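Local coordinates for protein diaminobutyrate-pyruvate transaminase and L-2,4-diaminobutyrate decarboxylase (Vibrio parahaemolyticus, PDB 2QMA) that probably decarboxylates L-2,4-diaminobutyrate with pyridoxal phosphate in the C-terminal domain modelled here, one part of a longer protein also assigned transaminase activity, at residues 243-246 / 247-251; 273-277 / 278-282; 470-474 / 475-479. All blocks are in the same frame, centred on the assembly; numbering follows the deposited sequence. Where two conformers were deposited one is given.

Contact 1: 243-246 / 247-251; sequences TKLD and EVIAQ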
loop_
_atom_site.group_PDB
_atom_site.type_symbol
_atom_site.label_atom_id
_atom_site.label_comp_id
_atom_site.label_asym_id
_atom_site.label_seq_id
_atom_site.Cartn_x
_atom_site.Cartn_y
_atom_site.Cartn_z
ATOM N N THR A 243 0.768 -28.576 -23.838
ATOM C CA THR A 243 0.333 -29.501 -24.898
ATOM C C THR A 243 -0.650 -28.902 -25.879
ATOM O O THR A 243 -0.497 -29.067 -27.064
ATOM C CB THR A 243 -0.321 -30.815 -24.318
ATOM O OG1 THR A 243 0.590 -31.429 -23.407
ATOM C CG2 THR A 243 -0.566 -31.784 -25.415
ATOM N N LYS A 244 -1.674 -28.223 -25.400
ATOM C CA LYS A 244 -2.640 -27.634 -26.350
ATOM C C LYS A 244 -2.654 -26.098 -26.372
ATOM O O LYS A 244 -3.619 -25.493 -26.828
ATOM C CB LYS A 244 -4.051 -28.205 -26.085
ATOM C CG LYS A 244 -4.097 -29.735 -26.014
ATOM C CD LYS A 244 -3.547 -30.401 -27.297
ATOM C CE LYS A 244 -3.811 -31.904 -27.334
ATOM N NZ LYS A 244 -3.380 -32.474 -28.642
ATOM N N LEU A 245 -1.583 -25.470 -25.893
ATOM C CA LEU A 245 -1.615 -24.070 -25.649
ATOM C C LEU A 245 -1.631 -23.411 -27.015
ATOM O O LEU A 245 -2.455 -22.527 -27.261
ATOM C CB LEU A 245 -0.418 -23.629 -24.792
ATOM C CG LEU A 245 -0.095 -22.119 -24.712
ATOM C CD1 LEU A 245 -1.332 -21.298 -24.196
ATOM C CD2 LEU A 245 1.154 -21.843 -23.860
ATOM N N ASP A 246 -0.753 -23.865 -27.916
ATOM C CA ASP A 246 -0.728 -23.287 -29.266
ATOM C C ASP A 246 -2.085 -23.404 -29.952
ATOM O O ASP A 246 -2.536 -22.440 -30.520
ATOM C CB ASP A 246 0.382 -23.868 -30.119
ATOM C CG ASP A 246 0.514 -23.157 -31.449
ATOM O OD1 ASP A 246 0.995 -22.008 -31.491
ATOM O OD2 ASP A 246 0.124 -23.752 -32.457
ATOM N N GLU A 247 -2.732 -24.581 -29.885
ATOM C CA GLU A 247 -4.025 -24.780 -30.557
ATOM C C GLU A 247 -5.184 -23.955 -29.924
ATOM O O GLU A 247 -6.050 -23.468 -30.651
ATOM C CB GLU A 247 -4.391 -26.285 -30.727
ATOM C CG GLU A 247 -4.784 -27.011 -29.459
ATOM C CD GLU A 247 -5.556 -28.358 -29.690
ATOM O OE1 GLU A 247 -5.765 -28.818 -30.858
ATOM O OE2 GLU A 247 -5.956 -28.960 -28.675
ATOM N N VAL A 248 -5.184 -23.799 -28.595
ATOM C CA VAL A 248 -6.163 -22.956 -27.883
ATOM C C VAL A 248 -6.057 -21.494 -28.375
ATOM O O VAL A 248 -7.066 -20.850 -28.662
ATOM C CB VAL A 248 -6.008 -23.066 -26.328
ATOM C CG1 VAL A 248 -6.629 -21.870 -25.610
ATOM C CG2 VAL A 248 -6.674 -24.370 -25.803
ATOM N N ILE A 249 -4.832 -20.986 -28.474
ATOM C CA ILE A 249 -4.622 -19.643 -28.953
ATOM C C ILE A 249 -5.029 -19.549 -30.437
ATOM O O ILE A 249 -5.747 -18.626 -30.826
ATOM C CB ILE A 249 -3.164 -19.227 -28.764
ATOM C CG1 ILE A 249 -2.863 -19.150 -27.283
ATOM C CG2 ILE A 249 -2.913 -17.848 -29.450
ATOM C CD1 ILE A 249 -1.403 -19.107 -26.931
ATOM N N ALA A 250 -4.584 -20.518 -31.263
ATOM C CA ALA A 250 -4.894 -20.477 -32.698
ATOM C C ALA A 250 -6.399 -20.463 -32.907
ATOM O O ALA A 250 -6.910 -19.715 -33.724
ATOM C CB ALA A 250 -4.265 -21.673 -33.422
ATOM N N GLN A 251 -7.107 -21.291 -32.156
ATOM C CA GLN A 251 -8.560 -21.396 -32.267
ATOM C C GLN A 251 -9.272 -20.112 -31.839
ATOM O O GLN A 251 -10.289 -19.714 -32.445
ATOM C CB GLN A 251 -9.065 -22.581 -31.436
ATOM C CG GLN A 251 -10.418 -23.139 -31.888
ATOM C CD GLN A 251 -11.595 -22.471 -31.209
ATOM O OE1 GLN A 251 -11.491 -22.023 -30.063
ATOM N NE2 GLN A 251 -12.737 -22.409 -31.911
HETATM O O HOH W 1 -1.347 -27.218 -29.305
#

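Contact 2: 273-277 / 278-282; sequences AIDDL and DFIAD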
loop_
_atom_site.group_PDB
_atom_site.type_symbol
_atom_site.label_atom_id
_atom_site.label_comp_id
_atom_site.label_asym_id
_atom_site.label_seq_id
_atom_site.Cartn_x
_atom_site.Cartn_y
_atom_site.Cartn_z
ATOM N N ALA A 273 4.102 -24.875 -8.182
ATOM C CA ALA A 273 4.507 -25.204 -9.550
ATOM C C ALA A 273 4.985 -23.938 -10.306
ATOM O O ALA A 273 4.457 -22.830 -10.089
ATOM C CB ALA A 273 3.306 -25.837 -10.291
ATOM N N ILE A 274 5.970 -24.142 -11.176
ATOM C CA ILE A 274 6.540 -23.091 -12.021
ATOM C C ILE A 274 6.259 -23.451 -13.486
ATOM O O ILE A 274 6.774 -24.453 -14.011
ATOM C CB ILE A 274 8.054 -22.825 -11.713
ATOM C CG1 ILE A 274 8.241 -22.533 -10.216
ATOM C CG2 ILE A 274 8.560 -21.627 -12.595
ATOM C CD1 ILE A 274 9.734 -22.235 -9.781
ATOM N N ASP A 275 5.380 -22.669 -14.117
ATOM C CA ASP A 275 5.067 -22.845 -15.533
ATOM C C ASP A 275 6.363 -22.844 -16.365
ATOM O O ASP A 275 7.424 -22.358 -15.919
ATOM C CB ASP A 275 4.113 -21.745 -16.043
ATOM C CG ASP A 275 2.714 -21.833 -15.424
ATOM O OD1 ASP A 275 2.256 -22.931 -15.009
ATOM O OD2 ASP A 275 2.073 -20.781 -15.330
ATOM N N ASP A 276 6.290 -23.461 -17.536
ATOM C CA ASP A 276 7.344 -23.394 -18.502
ATOM C C ASP A 276 7.376 -21.980 -19.154
ATOM O O ASP A 276 6.767 -21.721 -20.227
ATOM C CB ASP A 276 7.131 -24.488 -19.573
ATOM C CG ASP A 276 8.285 -24.558 -20.558
ATOM O OD1 ASP A 276 9.097 -23.605 -20.602
ATOM O OD2 ASP A 276 8.339 -25.554 -21.330
ATOM N N LEU A 277 8.061 -21.072 -18.463
ATOM C CA LEU A 277 8.092 -19.666 -18.810
ATOM C C LEU A 277 8.751 -19.452 -20.176
ATOM O O LEU A 277 8.374 -18.573 -20.911
ATOM C CB LEU A 277 8.859 -18.901 -17.730
ATOM C CG LEU A 277 8.286 -18.823 -16.315
ATOM C CD1 LEU A 277 9.103 -17.755 -15.439
ATOM C CD2 LEU A 277 6.755 -18.560 -16.349
ATOM N N ASP A 278 9.756 -20.258 -20.504
ATOM C CA ASP A 278 10.402 -20.131 -21.813
ATOM C C ASP A 278 9.475 -20.460 -22.976
ATOM O O ASP A 278 9.446 -19.776 -23.975
ATOM C CB ASP A 278 11.658 -21.008 -21.854
ATOM C CG ASP A 278 12.675 -20.479 -22.819
ATOM O OD1 ASP A 278 13.041 -19.295 -22.734
ATOM O OD2 ASP A 278 13.128 -21.252 -23.654
ATOM N N PHE A 279 8.707 -21.526 -22.851
ATOM C CA PHE A 279 7.714 -21.836 -23.913
ATOM C C PHE A 279 6.583 -20.804 -23.996
ATOM O O PHE A 279 6.131 -20.450 -25.096
ATOM C CB PHE A 279 7.099 -23.224 -23.710
ATOM C CG PHE A 279 6.213 -23.636 -24.825
ATOM C CD1 PHE A 279 6.751 -24.189 -25.979
ATOM C CD2 PHE A 279 4.834 -23.454 -24.743
ATOM C CE1 PHE A 279 5.908 -24.580 -27.046
ATOM C CE2 PHE A 279 4.006 -23.835 -25.768
ATOM C CZ PHE A 279 4.546 -24.415 -26.940
ATOM N N ILE A 280 6.156 -20.305 -22.843
ATOM C CA ILE A 280 5.127 -19.265 -22.812
ATOM C C ILE A 280 5.704 -18.036 -23.549
ATOM O O ILE A 280 5.015 -17.396 -24.350
ATOM C CB ILE A 280 4.719 -18.962 -21.399
ATOM C CG1 ILE A 280 3.944 -20.176 -20.855
ATOM C CG2 ILE A 280 3.801 -17.707 -21.335
ATOM C CD1 ILE A 280 3.586 -20.093 -19.367
ATOM N N ALA A 281 6.983 -17.752 -23.318
ATOM C CA ALA A 281 7.632 -16.601 -23.957
ATOM C C ALA A 281 7.669 -16.817 -25.459
ATOM O O ALA A 281 7.514 -15.862 -26.257
ATOM C CB ALA A 281 9.067 -16.329 -23.358
ATOM N N ASP A 282 7.869 -18.068 -25.880
ATOM C CA ASP A 282 7.884 -18.365 -27.319
ATOM C C ASP A 282 6.511 -18.241 -27.909
ATOM O O ASP A 282 6.395 -17.855 -29.056
ATOM C CB ASP A 282 8.439 -19.763 -27.597
ATOM C CG ASP A 282 9.939 -19.872 -27.291
ATOM O OD1 ASP A 282 10.667 -18.851 -27.400
ATOM O OD2 ASP A 282 10.374 -20.976 -26.961
#

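Contact 3: 470-474 / 475-479; sequences FTILN and PCLTT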
loop_
_atom_site.group_PDB
_atom_site.type_symbol
_atom_site.label_atom_id
_atom_site.label_comp_id
_atom_site.label_asym_id
_atom_site.label_seq_id
_atom_site.Cartn_x
_atom_site.Cartn_y
_atom_site.Cartn_z
ATOM N N PHE A 470 0.885 -27.288 4.176
ATOM C CA PHE A 470 2.003 -26.594 4.777
ATOM C C PHE A 470 2.559 -25.695 3.654
ATOM O O PHE A 470 2.857 -26.177 2.540
ATOM C CB PHE A 470 3.163 -27.548 5.161
ATOM C CG PHE A 470 2.883 -28.555 6.268
ATOM C CD1 PHE A 470 1.841 -28.411 7.188
ATOM C CD2 PHE A 470 3.764 -29.630 6.428
ATOM C CE1 PHE A 470 1.665 -29.383 8.246
ATOM C CE2 PHE A 470 3.606 -30.573 7.467
ATOM C CZ PHE A 470 2.545 -30.456 8.358
ATOM N N THR A 471 2.748 -24.423 3.977
ATOM C CA THR A 471 3.594 -23.516 3.215
ATOM C C THR A 471 4.846 -23.242 4.039
ATOM O O THR A 471 4.830 -22.445 5.009
ATOM C CB THR A 471 2.824 -22.233 2.865
ATOM O OG1 THR A 471 1.661 -22.615 2.123
ATOM C CG2 THR A 471 3.682 -21.304 1.973
ATOM N N ILE A 472 5.905 -23.981 3.730
ATOM C CA ILE A 472 7.139 -23.870 4.510
ATOM C C ILE A 472 7.947 -22.628 4.117
ATOM O O ILE A 472 8.444 -22.505 2.981
ATOM C CB ILE A 472 8.029 -25.131 4.400
ATOM C CG1 ILE A 472 7.203 -26.406 4.651
ATOM C CG2 ILE A 472 9.232 -25.007 5.389
ATOM C CD1 ILE A 472 7.860 -27.717 4.100
ATOM N N LEU A 473 8.065 -21.690 5.041
ATOM C CA LEU A 473 8.797 -20.463 4.740
ATOM C C LEU A 473 9.946 -20.238 5.673
ATOM O O LEU A 473 11.013 -19.826 5.255
ATOM C CB LEU A 473 7.904 -19.222 4.750
ATOM C CG LEU A 473 6.803 -19.042 3.689
ATOM C CD1 LEU A 473 6.073 -17.693 3.861
ATOM C CD2 LEU A 473 7.335 -19.223 2.246
ATOM N N ASN A 474 9.712 -20.476 6.956
ATOM C CA ASN A 474 10.742 -20.253 7.966
ATOM C C ASN A 474 11.934 -21.194 7.670
ATOM O O ASN A 474 11.752 -22.417 7.614
ATOM C CB ASN A 474 10.151 -20.502 9.347
ATOM C CG ASN A 474 11.097 -20.153 10.473
ATOM O OD1 ASN A 474 12.324 -20.113 10.303
ATOM N ND2 ASN A 474 10.530 -19.905 11.652
ATOM N N PRO A 475 13.141 -20.620 7.437
ATOM C CA PRO A 475 14.290 -21.465 7.077
ATOM C C PRO A 475 14.970 -22.097 8.296
ATOM O O PRO A 475 16.005 -22.771 8.161
ATOM C CB PRO A 475 15.207 -20.487 6.319
ATOM C CG PRO A 475 14.963 -19.144 7.013
ATOM C CD PRO A 475 13.507 -19.194 7.493
ATOM N N CYS A 476 14.369 -21.904 9.481
ATOM C CA CYS A 476 15.011 -22.280 10.761
ATOM C C CYS A 476 14.362 -23.471 11.462
ATOM O O CYS A 476 14.683 -23.783 12.600
ATOM C CB CYS A 476 15.014 -21.047 11.695
ATOM S SG CYS A 476 16.089 -19.713 11.133
ATOM N N LEU A 477 13.434 -24.118 10.777
ATOM C CA LEU A 477 12.723 -25.306 11.244
ATOM C C LEU A 477 13.557 -26.577 11.100
ATOM O O LEU A 477 14.385 -26.672 10.211
ATOM C CB LEU A 477 11.431 -25.466 10.429
ATOM C CG LEU A 477 10.465 -24.272 10.393
ATOM C CD1 LEU A 477 9.287 -24.563 9.435
ATOM C CD2 LEU A 477 9.958 -23.891 11.779
ATOM N N THR A 478 13.327 -27.548 11.995
ATOM C CA THR A 478 14.104 -28.789 12.028
ATOM C C THR A 478 13.175 -29.971 11.817
ATOM O O THR A 478 11.953 -29.827 11.878
ATOM C CB THR A 478 14.811 -28.981 13.417
ATOM O OG1 THR A 478 13.810 -28.969 14.430
ATOM C CG2 THR A 478 15.776 -27.859 13.702
ATOM N N THR A 479 13.761 -31.145 11.562
ATOM C CA THR A 479 13.006 -32.393 11.425
ATOM C C THR A 479 12.059 -32.567 12.605
ATOM O O THR A 479 10.894 -32.884 12.419
ATOM C CB THR A 479 13.959 -33.630 11.337
ATOM O OG1 THR A 479 14.958 -33.384 10.344
ATOM C CG2 THR A 479 13.194 -34.913 10.985
#

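Contact 1: 243-246 / 247-251
Leu245 and Ile249 meet on the buried face of the first turn of helix 245-254, their CD1 methyls 3.5 Å apart. The two side chains run at a slant to each other, and CG1 of Ile249 also rests on the carbonyl of Leu245, 3.4 Å from its O. With CG of Leu245 opposite its backbone N (chi1 165°), the isobutyl group leans along the helix to the isoleucine. Helix 277-287 and strands 229-232 and 258-265 pack on this face. The backbone of this first turn is regularly bonded: Val248 N gives to Lys244 O at 2.9 Å, and Ile249 N and Ala250 N follow in the same i to i+4 pattern with Leu245 O and Asp246 O.

The solvent side is looser. Lys244, the N-cap residue, and Glu247 lie side by side and point the same way, yet what touches is OE2 of Glu247 on the aliphatic CD of Lys244, at 3.1 Å. Lys244 NZ stays 4.4 Å from Glu247 OE2, too far for a salt bridge. A water takes the N-H of Glu247, 3.0 Å from its N, and donates to Thr243 O, bridging the loop residue before the cap to the first turn. Asp246, by contrast, turns its carboxylate to Lys286 and His287 on helix 277-287.

Lys244 and Glu247 therefore probably attract each other only weakly, while two acidic side chains in the first turn would suit the positive end of the helix dipole.

Contact 2: 273-277 / 278-282
Asp276 caps helix 277-287 by accepting the N-H of Phe279 on its side-chain OD1, 3.1 Å from the nitrogen. The bond is nearly straight at the hydrogen, but the donor comes from above the carboxylate, 60° out of its plane. A trans first torsion (chi1 -175°) swings the carboxylate of Asp276 over the first turn. From the same residue the carbonyl O takes Ile280 N at 3.0 Å, with the donor in the carbonyl plane. Asp276 thus grips two successive N-H groups, one with its side chain and one with its main chain. One residue on, Leu277 O receives Ala281 N at 2.9 Å.

Asp276 is also the centre of an inverse gamma turn, so the chain bends sharply where it enters the helix. The helix is the connection of a beta-alpha-beta crossover between the adjacent parallel strands 258-265 and 290-295 of the large mixed sheet, a seven-stranded sheet as in the large domain of fold type I pyridoxal-phosphate enzymes, and Leu277, Ile280 and Ala281 face strand 290-295.

Van der Waals contacts complete the turn. OD2 of Asp276 lies 3.6 Å from CB of Phe279, and the two side chains pass at a slant, carboxylate and ring planes 49° apart. CG1 of Ile280 presses on the cap carbonyl, 3.3 Å from Asp276 O, while its CD1 reaches back to CB of Asp275 at 3.7 Å.

The other three carboxylates find partners beyond this turn. Asp275 accepts from the backbone N-H groups of Thr265 and Met240, which ties the entry loop to the end of strand 258-265 and to the loop before helix 245-254. Asp278 and Asp282, one helical turn apart, both form salt bridges with Arg315.

Contact 3: 470-474 / 475-479
Asn474 turns its amide oxygen back on the chain that follows it: OD1 accepts the N-H of Cys476 at 2.8 Å, the bond that defines an Asx turn, here with Pro475 at its middle. The donor sits 36° above the carbonyl plane of the amide, away from the usual lone-pair direction. The near-trans chi1 of Asn474 (-174°) carries the amide toward the carbonyl side of its own residue, and the oxygen ends up beside the proline nitrogen, which has no hydrogen to offer. CB of Cys476 is also close, 3.2 Å from OD1 of Asn474.

Leu477 packs against the same residue, its CB directed toward Asn474, and its side chain crosses that of Asn474 at a slant, CG lying 3.6 Å from the backbone O and 3.9 Å from the CB of Asn474. CD2 of Leu477 comes to 4.0 Å from ND2 of Asn474, so the amide is touched by apolar atoms as well. The CD1 branch goes on to CG2 of Ile472, a looser contact at 4.1 Å. Within the turn, one polar bond and a small apolar contact act together.

Further out, Ser425 and Tyr328 bond the carbonyls of Ile472 and Leu473. Gln16 of the second subunit donates to those of Pro475 and Leu477, and Phe23 of that subunit packs on the proline ring, so the turn belongs to the dimer interface. Within the chain it joins strand 465-471 of the antiparallel sheet to helix 479-495, with Phe482 of that helix and helix 389-411 packed around Ile472.

Contacts 1 and 2 are neighbours in the large mixed-sheet domain, their centres 14 Å apart, and they touch where CD2 of Leu245 packs 4.0 Å from CE2 of Phe279. One is the start of helix 245-254, the other that of helix 277-287, so the two helix beginnings lie against each other. Contact 3 belongs with the smaller antiparallel sheet: its centre is 28 Å from that of contact 2 and 39 Å from that of contact 1. It is also the one near the probable active site, the side chain of Leu473 being about 6 Å from that of Lys325, the predicted attachment point of pyridoxal phosphate, which carries no cofactor in this structure.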